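Fructuronate-tagaturonate epimerase UxaE from Cohnella laeviribosi in complex with 1 glycerol (Cohnella laeviribosi, PDB 6IL9) interconverts D-fructuronate and D-tagaturonate as an epimerase, carrying a zinc ion in a TIM-barrel scaffold. Local coordinates at residues A[87-92]-A[295-300]; A[106-111]-A[149-154]; A[119-124]-A[137-142]; A[325-330]-A[356-361]. All blocks are in the same frame, centred on the assembly; numbering follows the deposited sequence.

Contact 1. Residues A[87-92]-A[295-300]; sequences FGKQSA and NVDIFS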
loop_
_atom_site.group_PDB
_atom_site.type_symbol
_atom_site.label_atom_id
_atom_site.label_comp_id
_atom_site.label_asym_id
_atom_site.label_seq_id
_atom_site.Cartn_x
_atom_site.Cartn_y
_atom_site.Cartn_z
ATOM N N PHE A 87 7.136 0.394 -13.133
ATOM C CA PHE A 87 6.391 1.245 -14.056
ATOM C C PHE A 87 7.114 2.520 -14.462
ATOM O O PHE A 87 6.690 3.161 -15.433
ATOM C CB PHE A 87 5.029 1.621 -13.451
ATOM C CG PHE A 87 4.081 0.468 -13.410
ATOM C CD1 PHE A 87 3.556 -0.039 -14.587
ATOM C CD2 PHE A 87 3.773 -0.151 -12.210
ATOM C CE1 PHE A 87 2.700 -1.138 -14.565
ATOM C CE2 PHE A 87 2.930 -1.249 -12.179
ATOM C CZ PHE A 87 2.391 -1.734 -13.348
ATOM N N GLY A 88 8.166 2.912 -13.769
ATOM C CA GLY A 88 8.770 4.207 -14.042
ATOM C C GLY A 88 7.882 5.328 -13.522
ATOM O O GLY A 88 6.847 5.104 -12.901
ATOM N N LYS A 89 8.293 6.567 -13.797
ATOM C CA LYS A 89 7.741 7.704 -13.068
ATOM C C LYS A 89 6.827 8.603 -13.901
ATOM O O LYS A 89 6.454 9.685 -13.426
ATOM C CB LYS A 89 8.883 8.521 -12.446
ATOM C CG LYS A 89 9.923 9.014 -13.435
ATOM C CD LYS A 89 11.188 9.508 -12.726
ATOM C CE LYS A 89 12.190 8.390 -12.575
ATOM N NZ LYS A 89 13.446 8.868 -11.930
ATOM N N GLN A 90 6.414 8.187 -15.100
ATOM C CA GLN A 90 5.624 9.043 -15.986
ATOM C C GLN A 90 4.192 8.558 -16.191
ATOM O O GLN A 90 3.650 8.631 -17.296
ATOM C CB GLN A 90 6.305 9.184 -17.342
ATOM C CG GLN A 90 7.273 10.318 -17.380
ATOM C CD GLN A 90 6.641 11.624 -16.966
ATOM O OE1 GLN A 90 5.557 12.009 -17.438
ATOM N NE2 GLN A 90 7.307 12.311 -16.059
ATOM N N SER A 91 3.550 8.087 -15.131
ATOM C CA SER A 91 2.180 7.603 -15.231
ATOM C C SER A 91 1.560 7.679 -13.845
ATOM O O SER A 91 2.217 8.058 -12.870
ATOM C CB SER A 91 2.130 6.173 -15.779
ATOM O OG SER A 91 2.885 5.306 -14.945
ATOM N N ALA A 92 0.283 7.325 -13.766
ATOM C CA ALA A 92 -0.417 7.263 -12.488
ATOM C C ALA A 92 -0.345 5.853 -11.910
ATOM O O ALA A 92 -0.459 4.867 -12.639
ATOM C CB ALA A 92 -1.876 7.675 -12.665
ATOM N N ASN A 295 23.043 11.467 -8.447
ATOM C CA ASN A 295 22.647 10.497 -9.463
ATOM C C ASN A 295 21.653 9.465 -8.943
ATOM O O ASN A 295 21.538 8.373 -9.510
ATOM C CB ASN A 295 23.878 9.803 -10.066
ATOM C CG ASN A 295 24.922 10.804 -10.561
ATOM O OD1 ASN A 295 26.022 10.909 -10.009
ATOM N ND2 ASN A 295 24.576 11.548 -11.599
ATOM N N VAL A 296 20.908 9.796 -7.893
ATOM C CA VAL A 296 19.904 8.877 -7.360
ATOM C C VAL A 296 18.680 8.905 -8.269
ATOM O O VAL A 296 18.215 9.979 -8.667
ATOM C CB VAL A 296 19.536 9.254 -5.917
ATOM C CG1 VAL A 296 18.353 8.411 -5.437
ATOM C CG2 VAL A 296 20.753 9.074 -4.989
ATOM N N ASP A 297 18.153 7.717 -8.596
ATOM C CA ASP A 297 17.008 7.562 -9.494
ATOM C C ASP A 297 15.757 7.392 -8.637
ATOM O O ASP A 297 15.551 6.338 -8.036
ATOM C CB ASP A 297 17.211 6.356 -10.412
ATOM C CG ASP A 297 16.094 6.177 -11.425
ATOM O OD1 ASP A 297 15.291 7.109 -11.632
ATOM O OD2 ASP A 297 16.031 5.085 -12.035
ATOM N N ILE A 298 14.938 8.434 -8.571
ATOM C CA ILE A 298 13.795 8.481 -7.661
ATOM C C ILE A 298 12.520 8.233 -8.455
ATOM O O ILE A 298 12.282 8.896 -9.469
ATOM C CB ILE A 298 13.731 9.842 -6.946
ATOM C CG1 ILE A 298 15.083 10.148 -6.277
ATOM C CG2 ILE A 298 12.567 9.884 -5.966
ATOM C CD1 ILE A 298 15.186 11.563 -5.708
ATOM N N PHE A 299 11.681 7.299 -7.978
ATOM C CA PHE A 299 10.343 7.111 -8.534
ATOM C C PHE A 299 9.372 8.106 -7.919
ATOM O O PHE A 299 8.618 8.784 -8.632
ATOM C CB PHE A 299 9.890 5.659 -8.292
ATOM C CG PHE A 299 8.406 5.400 -8.482
ATOM C CD1 PHE A 299 7.888 5.094 -9.736
ATOM C CD2 PHE A 299 7.549 5.376 -7.382
ATOM C CE1 PHE A 299 6.524 4.803 -9.892
ATOM C CE2 PHE A 299 6.198 5.110 -7.534
ATOM C CZ PHE A 299 5.685 4.819 -8.788
ATOM N N SER A 300 9.417 8.248 -6.594
ATOM C CA SER A 300 8.468 9.114 -5.913
ATOM C C SER A 300 9.053 9.584 -4.593
ATOM O O SER A 300 9.989 8.985 -4.051
ATOM C CB SER A 300 7.131 8.393 -5.686
ATOM O OG SER A 300 7.328 7.303 -4.805
#
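K89 reaches across to D297 and to the backbone of I298, tying together two loops that lead into strands 93-96 and 300-302 of the TIM barrel. These strands are not neighbours in the barrel, so the contact illustrates how the loops at the N-terminal ends of the strands can join distant parts of a closed sheet. The lysine chain bends about its CG-CD bond (chi3 91°) and lies obliquely to the aspartate side chain. Its ammonium group serves two acceptors at once. K89 NZ makes a salt bridge of 2.6 Å to D297 OD1, approaching that oxygen nearly along the C-O bond, and donates a second bond of 2.7 Å to I298 O. There the donor stands above the carbonyl plane, 46° out of it. D297 belongs to the exposed part of the contact, whereas F299 beside it is buried. With its CG placed anti to the backbone N (chi1 165°), F299 turns its ring toward G88. The backbone N atoms of F87 and G88 are both hydrogen-bonded to the carboxylate of D267. The ring meets the G88 carbonyl edge-on, with G88 O in the ring plane and 3.0 Å from F299 CE1.

Contact 2. Residues A[106-111]-A[149-154]; sequences GHVQTV and EGYTEG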
loop_
_atom_site.group_PDB
_atom_site.type_symbol
_atom_site.label_atom_id
_atom_site.label_comp_id
_atom_site.label_asym_id
_atom_site.label_seq_id
_atom_site.Cartn_x
_atom_site.Cartn_y
_atom_site.Cartn_z
ATOM N N GLY A 106 -11.232 -7.756 -6.701
ATOM C CA GLY A 106 -11.978 -6.506 -6.665
ATOM C C GLY A 106 -11.119 -5.316 -7.045
ATOM O O GLY A 106 -11.575 -4.411 -7.746
ATOM N N HIS A 107 -9.859 -5.308 -6.592
ATOM C CA HIS A 107 -8.930 -4.240 -6.962
ATOM C C HIS A 107 -8.680 -4.216 -8.460
ATOM O O HIS A 107 -8.685 -3.148 -9.082
ATOM C CB HIS A 107 -7.616 -4.405 -6.203
ATOM C CG HIS A 107 -7.690 -3.915 -4.795
ATOM N ND1 HIS A 107 -6.822 -4.330 -3.812
ATOM C CD2 HIS A 107 -8.542 -3.044 -4.207
ATOM C CE1 HIS A 107 -7.129 -3.723 -2.677
ATOM N NE2 HIS A 107 -8.165 -2.934 -2.891
ATOM N N VAL A 108 -8.450 -5.389 -9.049
ATOM C CA VAL A 108 -8.255 -5.482 -10.493
ATOM C C VAL A 108 -9.498 -5.002 -11.240
ATOM O O VAL A 108 -9.404 -4.248 -12.218
ATOM C CB VAL A 108 -7.889 -6.922 -10.886
ATOM C CG1 VAL A 108 -7.893 -7.048 -12.406
ATOM C CG2 VAL A 108 -6.532 -7.301 -10.300
ATOM N N GLN A 109 -10.682 -5.450 -10.802
ATOM C CA GLN A 109 -11.928 -5.012 -11.430
ATOM C C GLN A 109 -12.073 -3.498 -11.413
ATOM O O GLN A 109 -12.670 -2.918 -12.334
ATOM C CB GLN A 109 -13.132 -5.651 -10.728
ATOM C CG GLN A 109 -13.223 -7.160 -10.917
ATOM C CD GLN A 109 -13.973 -7.810 -9.782
ATOM O OE1 GLN A 109 -14.619 -7.126 -8.989
ATOM N NE2 GLN A 109 -13.876 -9.129 -9.678
ATOM N N THR A 110 -11.525 -2.844 -10.385
ATOM C CA THR A 110 -11.646 -1.397 -10.259
ATOM C C THR A 110 -10.733 -0.659 -11.233
ATOM O O THR A 110 -11.144 0.340 -11.829
ATOM C CB THR A 110 -11.338 -0.972 -8.823
ATOM O OG1 THR A 110 -12.207 -1.682 -7.925
ATOM C CG2 THR A 110 -11.555 0.543 -8.660
ATOM N N VAL A 111 -9.494 -1.119 -11.413
ATOM C CA VAL A 111 -8.585 -0.400 -12.301
ATOM C C VAL A 111 -8.736 -0.811 -13.759
ATOM O O VAL A 111 -8.222 -0.105 -14.638
ATOM C CB VAL A 111 -7.108 -0.561 -11.885
ATOM C CG1 VAL A 111 -6.879 0.028 -10.487
ATOM C CG2 VAL A 111 -6.656 -2.027 -11.960
ATOM N N GLU A 149 -8.681 -12.587 -13.143
ATOM C CA GLU A 149 -9.384 -11.548 -13.877
ATOM C C GLU A 149 -8.862 -11.348 -15.289
ATOM O O GLU A 149 -9.375 -10.473 -16.001
ATOM C CB GLU A 149 -9.292 -10.221 -13.117
ATOM C CG GLU A 149 -9.934 -10.250 -11.755
ATOM C CD GLU A 149 -11.440 -10.409 -11.829
ATOM O OE1 GLU A 149 -12.045 -9.935 -12.820
ATOM O OE2 GLU A 149 -12.010 -11.013 -10.899
ATOM N N GLY A 150 -7.868 -12.123 -15.708
ATOM C CA GLY A 150 -7.318 -11.975 -17.045
ATOM C C GLY A 150 -6.802 -10.579 -17.308
ATOM O O GLY A 150 -7.027 -10.025 -18.392
ATOM N N TYR A 151 -6.145 -9.985 -16.320
ATOM C CA TYR A 151 -5.644 -8.615 -16.411
ATOM C C TYR A 151 -4.173 -8.693 -16.783
ATOM O O TYR A 151 -3.330 -9.024 -15.947
ATOM C CB TYR A 151 -5.847 -7.890 -15.090
ATOM C CG TYR A 151 -5.370 -6.453 -15.075
ATOM C CD1 TYR A 151 -6.202 -5.429 -15.503
ATOM C CD2 TYR A 151 -4.111 -6.125 -14.583
ATOM C CE1 TYR A 151 -5.780 -4.106 -15.475
ATOM C CE2 TYR A 151 -3.674 -4.800 -14.546
ATOM C CZ TYR A 151 -4.522 -3.801 -14.992
ATOM O OH TYR A 151 -4.102 -2.491 -14.961
ATOM N N THR A 152 -3.864 -8.386 -18.044
ATOM C CA THR A 152 -2.521 -8.571 -18.574
ATOM C C THR A 152 -1.738 -7.273 -18.686
ATOM O O THR A 152 -0.605 -7.295 -19.176
ATOM C CB THR A 152 -2.586 -9.244 -19.953
ATOM O OG1 THR A 152 -3.202 -8.348 -20.889
ATOM C CG2 THR A 152 -3.395 -10.525 -19.882
ATOM N N GLU A 153 -2.305 -6.150 -18.241
ATOM C CA GLU A 153 -1.664 -4.850 -18.399
ATOM C C GLU A 153 -0.477 -4.641 -17.470
ATOM O O GLU A 153 0.297 -3.706 -17.692
ATOM C CB GLU A 153 -2.681 -3.728 -18.170
ATOM C CG GLU A 153 -3.601 -3.482 -19.350
ATOM C CD GLU A 153 -4.549 -4.626 -19.597
ATOM O OE1 GLU A 153 -5.177 -5.100 -18.625
ATOM O OE2 GLU A 153 -4.671 -5.060 -20.766
ATOM N N GLY A 154 -0.323 -5.453 -16.441
ATOM C CA GLY A 154 0.815 -5.337 -15.542
ATOM C C GLY A 154 0.428 -4.793 -14.179
ATOM O O GLY A 154 -0.406 -3.888 -14.059
HETATM O O HOH W 1 -5.546 -0.434 -15.331
#
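V108 and Q109 of helix 104-111 pack against E149 and Y151, in a contact between the helix that follows the first barrel strand and the turn that leads into the third. It is a worked example of how neighbouring β/α units of a TIM barrel are joined beside the sheet. The turn is a Schellman motif: G150, with positive phi, ends helix 135-149 and separates the two residues that do the touching.

The apolar part centres on V108, one of whose methyls points into the fork between them. V108 CG1 lies 3.5 Å from E149 CB and equally 3.5 Å from Y151 CB, while the valine and glutamate side chains run past each other in opposite directions. One helical turn on, V111 crosses Y151 at about a right angle and brings CG2 to 4.1 Å from Y151 CZ.

Polar pairing occupies the other flank. Q109 NE2 donates to E149 OE2 at 2.9 Å with an N-H...O angle of 154°. The acceptor lies close to the amide plane, but the donor stands well above the carboxylate plane, the two groups being turned 74° apart. Both ends of this pair have further partners: E149 OE1 forms a salt bridge with R112, and Q109 is held by R477 and E473 of helix 469-487. Such a setting would be expected to favour a charged carboxylate.

A water links the far end of the tyrosine to the helix, bonded to Y151 OH and within hydrogen-bonding distance, 2.8 Å, of V111 O.

Contact 3. Residues A[119-124]-A[137-142]; sequences ILAQQS and QVIDAA
A121 and L120 pack against V138 and A142 where strand 119-124 and helix 137-142 run nearly antiparallel, their axes 7.0 Å apart at closest approach and their N-to-C directions 162° from one another. Small side chains make so near an approach possible. A121 CB sits among three helix residues, 3.8 Å from V138 CG1, 3.9 Å from A142 CB and 4.1 Å from I139 CG1. L120 meets the same alanine one step along, its CB 3.7 Å from A142 CB.

The pairing belongs to a β-α-β crossover of the TIM barrel, in which strand 117-124 leads, by way of the short helix 125-131, to helix 135-149 on the outside and then to the parallel strand 156-162. A121 and Q123 turn outward to the helix, whereas Q122 points the other way, bonds through NE2 to T367 O and comes within about 4 Å of the bound glycerol.

V138 spreads its two methyls over successive strand residues. With CG1 anti to the backbone N (chi1 178°), that methyl lies over the A121-Q122 link, while CG2 touches Q123 CG at 3.8 Å. Q123 crosses the valine at about a right angle and then folds back at chi2, so that Q123 NE2 donates to Q122 O at 2.9 Å, in the carbonyl plane and on a lone pair. A water bonds to V138 O and lies at weak range of L120 O.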
loop_
_atom_site.group_PDB
_atom_site.type_symbol
_atom_site.label_atom_id
_atom_site.label_comp_id
_atom_site.label_asym_id
_atom_site.label_seq_id
_atom_site.Cartn_x
_atom_site.Cartn_y
_atom_site.Cartn_z
ATOM N N ILE A 119 -0.485 -1.081 -8.008
ATOM C CA ILE A 119 0.490 -1.746 -7.153
ATOM C C ILE A 119 -0.342 -2.676 -6.274
ATOM O O ILE A 119 -0.815 -2.300 -5.202
ATOM C CB ILE A 119 1.325 -0.749 -6.349
ATOM C CG1 ILE A 119 1.855 0.367 -7.265
ATOM C CG2 ILE A 119 2.476 -1.477 -5.641
ATOM C CD1 ILE A 119 2.698 -0.111 -8.461
ATOM N N LEU A 120 -0.557 -3.899 -6.767
ATOM C CA LEU A 120 -1.541 -4.790 -6.145
ATOM C C LEU A 120 -0.993 -5.498 -4.924
ATOM O O LEU A 120 -1.773 -5.949 -4.077
ATOM C CB LEU A 120 -2.007 -5.854 -7.135
ATOM C CG LEU A 120 -3.016 -5.518 -8.201
ATOM C CD1 LEU A 120 -3.182 -6.778 -9.027
ATOM C CD2 LEU A 120 -4.341 -5.134 -7.556
ATOM N N ALA A 121 0.324 -5.661 -4.850
ATOM C CA ALA A 121 1.000 -6.279 -3.720
ATOM C C ALA A 121 1.685 -5.163 -2.954
ATOM O O ALA A 121 2.680 -4.603 -3.421
ATOM C CB ALA A 121 2.007 -7.329 -4.194
ATOM N N GLN A 122 1.157 -4.827 -1.786
ATOM C CA GLN A 122 1.741 -3.739 -1.005
ATOM C C GLN A 122 1.401 -3.984 0.452
ATOM O O GLN A 122 0.229 -3.913 0.817
ATOM C CB GLN A 122 1.200 -2.387 -1.470
ATOM C CG GLN A 122 1.571 -1.243 -0.540
ATOM C CD GLN A 122 0.492 -0.186 -0.475
ATOM O OE1 GLN A 122 0.310 0.580 -1.413
ATOM N NE2 GLN A 122 -0.235 -0.143 0.634
ATOM N N GLN A 123 2.411 -4.281 1.272
ATOM C CA GLN A 123 2.222 -4.408 2.713
ATOM C C GLN A 123 3.491 -3.930 3.399
ATOM O O GLN A 123 4.595 -4.069 2.858
ATOM C CB GLN A 123 1.913 -5.857 3.133
ATOM C CG GLN A 123 0.473 -6.320 2.866
ATOM C CD GLN A 123 -0.523 -5.647 3.787
ATOM O OE1 GLN A 123 -0.782 -6.128 4.896
ATOM N NE2 GLN A 123 -1.080 -4.520 3.345
ATOM N N SER A 124 3.323 -3.353 4.584
ATOM C CA SER A 124 4.449 -2.916 5.398
ATOM C C SER A 124 4.952 -4.058 6.272
ATOM O O SER A 124 4.256 -5.050 6.501
ATOM C CB SER A 124 4.060 -1.734 6.291
ATOM O OG SER A 124 3.173 -2.144 7.323
ATOM N N GLN A 137 3.254 -14.446 0.339
ATOM C CA GLN A 137 1.800 -14.510 0.251
ATOM C C GLN A 137 1.215 -13.243 -0.361
ATOM O O GLN A 137 0.206 -13.302 -1.072
ATOM C CB GLN A 137 1.203 -14.742 1.636
ATOM C CG GLN A 137 1.746 -15.968 2.333
ATOM C CD GLN A 137 1.177 -16.102 3.720
ATOM O OE1 GLN A 137 1.469 -15.297 4.597
ATOM N NE2 GLN A 137 0.340 -17.109 3.924
ATOM N N VAL A 138 1.824 -12.085 -0.085
ATOM C CA VAL A 138 1.295 -10.835 -0.628
ATOM C C VAL A 138 1.400 -10.836 -2.153
ATOM O O VAL A 138 0.431 -10.529 -2.861
ATOM C CB VAL A 138 2.019 -9.630 0.009
ATOM C CG1 VAL A 138 1.510 -8.322 -0.578
ATOM C CG2 VAL A 138 1.794 -9.642 1.529
ATOM N N ILE A 139 2.566 -11.221 -2.686
ATOM C CA ILE A 139 2.694 -11.313 -4.136
ATOM C C ILE A 139 1.841 -12.459 -4.679
ATOM O O ILE A 139 1.216 -12.319 -5.734
ATOM C CB ILE A 139 4.173 -11.438 -4.557
ATOM C CG1 ILE A 139 4.939 -10.153 -4.203
ATOM C CG2 ILE A 139 4.281 -11.705 -6.061
ATOM C CD1 ILE A 139 6.418 -10.142 -4.690
ATOM N N ASP A 140 1.764 -13.595 -3.955
ATOM C CA ASP A 140 0.889 -14.693 -4.383
ATOM C C ASP A 140 -0.517 -14.179 -4.668
ATOM O O ASP A 140 -1.104 -14.475 -5.714
ATOM C CB ASP A 140 0.790 -15.791 -3.310
ATOM C CG ASP A 140 2.055 -16.641 -3.164
ATOM O OD1 ASP A 140 2.940 -16.646 -4.053
ATOM O OD2 ASP A 140 2.146 -17.336 -2.123
ATOM N N ALA A 141 -1.081 -13.425 -3.719
ATOM C CA ALA A 141 -2.463 -12.974 -3.854
ATOM C C ALA A 141 -2.629 -12.068 -5.068
ATOM O O ALA A 141 -3.616 -12.175 -5.800
ATOM C CB ALA A 141 -2.911 -12.258 -2.574
ATOM N N ALA A 142 -1.648 -11.185 -5.315
ATOM C CA ALA A 142 -1.723 -10.301 -6.476
ATOM C C ALA A 142 -1.588 -11.069 -7.788
ATOM O O ALA A 142 -2.302 -10.780 -8.754
ATOM C CB ALA A 142 -0.639 -9.222 -6.389
HETATM O O HOH W 2 -1.658 -8.721 -2.173
#

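Contact 4. Residues A[325-330]-A[356-361]; sequences ELAVHA and GRYTNG
The ring of Y358 is the principal flat group here, and L326 and A327 both meet it obliquely from the same side of its plane. A327 CB comes to 3.5 Å from Y358 CE1, close to the CD1-CE1 bond, and L326 CD2 to 3.9 Å from Y358 CD2. On the other side of that plane lies the guanidinium of R357, a second flat group: Y358 CE2 is 3.7 Å above one of its faces, offset toward the rim. Y358 OH is hydrogen-bonded to E323, a residue of the same helix as L326 and A327, which ties down the polar tip of the ring.

These residues join helix 319-336 to helix 349-358, consecutive outer helices of the TIM barrel with strand 339-342 between them in the chain; L340 of that strand lies under L326 and A330. L326, A327 and A330 are spaced so as to share one side of their helix. A330 CB approaches the root of the tyrosine, 4.0 Å from Y358 CB, and also its backbone, 3.4 Å from Y358 O.

Helix 349-358 stops just beyond. N360, with positive phi, is the C-prime residue of a Schellman motif in which G361 N bonds back to G356 O at 2.9 Å and N360 N to R357 O. T359, inside this turn, hydrogen-bonds through OG1 to V355 O and leaves its methyl CG2 4.4 Å from A330 CB.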
loop_
_atom_site.group_PDB
_atom_site.type_symbol
_atom_site.label_atom_id
_atom_site.label_comp_id
_atom_site.label_asym_id
_atom_site.label_seq_id
_atom_site.Cartn_x
_atom_site.Cartn_y
_atom_site.Cartn_z
ATOM N N GLU A 325 0.772 24.731 -0.381
ATOM C CA GLU A 325 1.994 23.945 -0.264
ATOM C C GLU A 325 2.053 22.852 -1.322
ATOM O O GLU A 325 3.125 22.591 -1.886
ATOM C CB GLU A 325 2.114 23.360 1.142
ATOM C CG GLU A 325 2.156 24.480 2.177
ATOM C CD GLU A 325 2.853 24.114 3.459
ATOM O OE1 GLU A 325 3.274 22.949 3.603
ATOM O OE2 GLU A 325 2.976 25.015 4.322
ATOM N N LEU A 326 0.912 22.212 -1.615
ATOM C CA LEU A 326 0.893 21.196 -2.666
ATOM C C LEU A 326 1.367 21.773 -3.994
ATOM O O LEU A 326 2.083 21.108 -4.748
ATOM C CB LEU A 326 -0.511 20.599 -2.806
ATOM C CG LEU A 326 -0.744 19.686 -4.013
ATOM C CD1 LEU A 326 0.082 18.421 -3.848
ATOM C CD2 LEU A 326 -2.224 19.342 -4.174
ATOM N N ALA A 327 0.980 23.016 -4.296
ATOM C CA ALA A 327 1.401 23.636 -5.549
ATOM C C ALA A 327 2.920 23.635 -5.677
ATOM O O ALA A 327 3.458 23.288 -6.737
ATOM C CB ALA A 327 0.855 25.065 -5.639
ATOM N N VAL A 328 3.625 24.003 -4.602
ATOM C CA VAL A 328 5.087 24.038 -4.643
ATOM C C VAL A 328 5.663 22.625 -4.650
ATOM O O VAL A 328 6.586 22.323 -5.418
ATOM C CB VAL A 328 5.638 24.861 -3.468
ATOM C CG1 VAL A 328 7.119 25.120 -3.685
ATOM C CG2 VAL A 328 4.884 26.172 -3.361
ATOM N N HIS A 329 5.144 21.747 -3.781
ATOM C CA HIS A 329 5.593 20.355 -3.748
ATOM C C HIS A 329 5.490 19.723 -5.126
ATOM O O HIS A 329 6.408 19.028 -5.574
ATOM C CB HIS A 329 4.752 19.531 -2.769
ATOM C CG HIS A 329 5.063 19.766 -1.325
ATOM N ND1 HIS A 329 6.343 19.717 -0.820
ATOM C CD2 HIS A 329 4.249 20.003 -0.270
ATOM C CE1 HIS A 329 6.307 19.939 0.483
ATOM N NE2 HIS A 329 5.050 20.118 0.841
ATOM N N ALA A 330 4.361 19.951 -5.810
ATOM C CA ALA A 330 4.155 19.361 -7.133
ATOM C C ALA A 330 5.112 19.951 -8.156
ATOM O O ALA A 330 5.567 19.248 -9.066
ATOM C CB ALA A 330 2.714 19.578 -7.598
ATOM N N GLY A 356 -4.779 15.463 -8.124
ATOM C CA GLY A 356 -4.841 15.177 -9.546
ATOM C C GLY A 356 -4.538 16.401 -10.389
ATOM O O GLY A 356 -3.817 16.317 -11.385
ATOM N N ARG A 357 -5.072 17.557 -9.991
ATOM C CA ARG A 357 -4.872 18.769 -10.773
ATOM C C ARG A 357 -3.417 19.229 -10.728
ATOM O O ARG A 357 -2.818 19.514 -11.770
ATOM C CB ARG A 357 -5.807 19.872 -10.274
ATOM C CG ARG A 357 -5.931 21.025 -11.245
ATOM C CD ARG A 357 -5.944 22.375 -10.560
ATOM N NE ARG A 357 -6.916 22.468 -9.475
ATOM C CZ ARG A 357 -7.058 23.550 -8.711
ATOM N NH1 ARG A 357 -6.300 24.619 -8.939
ATOM N NH2 ARG A 357 -7.955 23.572 -7.732
ATOM N N TYR A 358 -2.823 19.304 -9.536
ATOM C CA TYR A 358 -1.490 19.887 -9.451
ATOM C C TYR A 358 -0.390 18.961 -9.956
ATOM O O TYR A 358 0.670 19.460 -10.353
ATOM C CB TYR A 358 -1.204 20.324 -8.017
ATOM C CG TYR A 358 -1.843 21.664 -7.721
ATOM C CD1 TYR A 358 -1.194 22.844 -8.065
ATOM C CD2 TYR A 358 -3.097 21.747 -7.119
ATOM C CE1 TYR A 358 -1.773 24.086 -7.814
ATOM C CE2 TYR A 358 -3.686 22.984 -6.862
ATOM C CZ TYR A 358 -3.011 24.150 -7.216
ATOM O OH TYR A 358 -3.577 25.388 -6.969
ATOM N N THR A 359 -0.611 17.642 -9.960
ATOM C CA THR A 359 0.348 16.687 -10.516
ATOM C C THR A 359 0.043 16.336 -11.969
ATOM O O THR A 359 0.763 15.521 -12.564
ATOM C CB THR A 359 0.386 15.389 -9.687
ATOM O OG1 THR A 359 -0.866 14.693 -9.807
ATOM C CG2 THR A 359 0.678 15.671 -8.218
ATOM N N ASN A 360 -0.993 16.940 -12.553
ATOM C CA ASN A 360 -1.432 16.602 -13.910
ATOM C C ASN A 360 -1.650 15.100 -14.042
ATOM O O ASN A 360 -1.319 14.482 -15.058
ATOM C CB ASN A 360 -0.435 17.122 -14.954
ATOM C CG ASN A 360 -0.998 17.116 -16.363
ATOM O OD1 ASN A 360 -2.213 17.163 -16.567
ATOM N ND2 ASN A 360 -0.106 17.066 -17.349
ATOM N N GLY A 361 -2.201 14.495 -12.988
ATOM C CA GLY A 361 -2.522 13.083 -13.035
ATOM C C GLY A 361 -1.350 12.148 -12.842
ATOM O O GLY A 361 -1.515 10.929 -13.005
#

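How the contacts relate
Contact 3, the nearest of the four to the chain centre, is wholly buried and makes no direct hydrogen bond across its segments; contact 4, the farthest out, is likewise apolar but joins two outer helices. Contact 1, partly exposed, relies on charge, and contact 2 mixes a buried polar pair with valine-tyrosine packing. Contact 3 uses the body of helix 135-149 and contact 2 its last residue and the turn beyond; the two meet directly, V108 CG2 lying 3.6 Å from L120 CD1. Contact 1 adjoins the others through its first loop: F87 packs on G154 and I119, and A92 on G361. Contact 4 touches neither contact 2 nor contact 3, the nearest atoms being about 12 Å away.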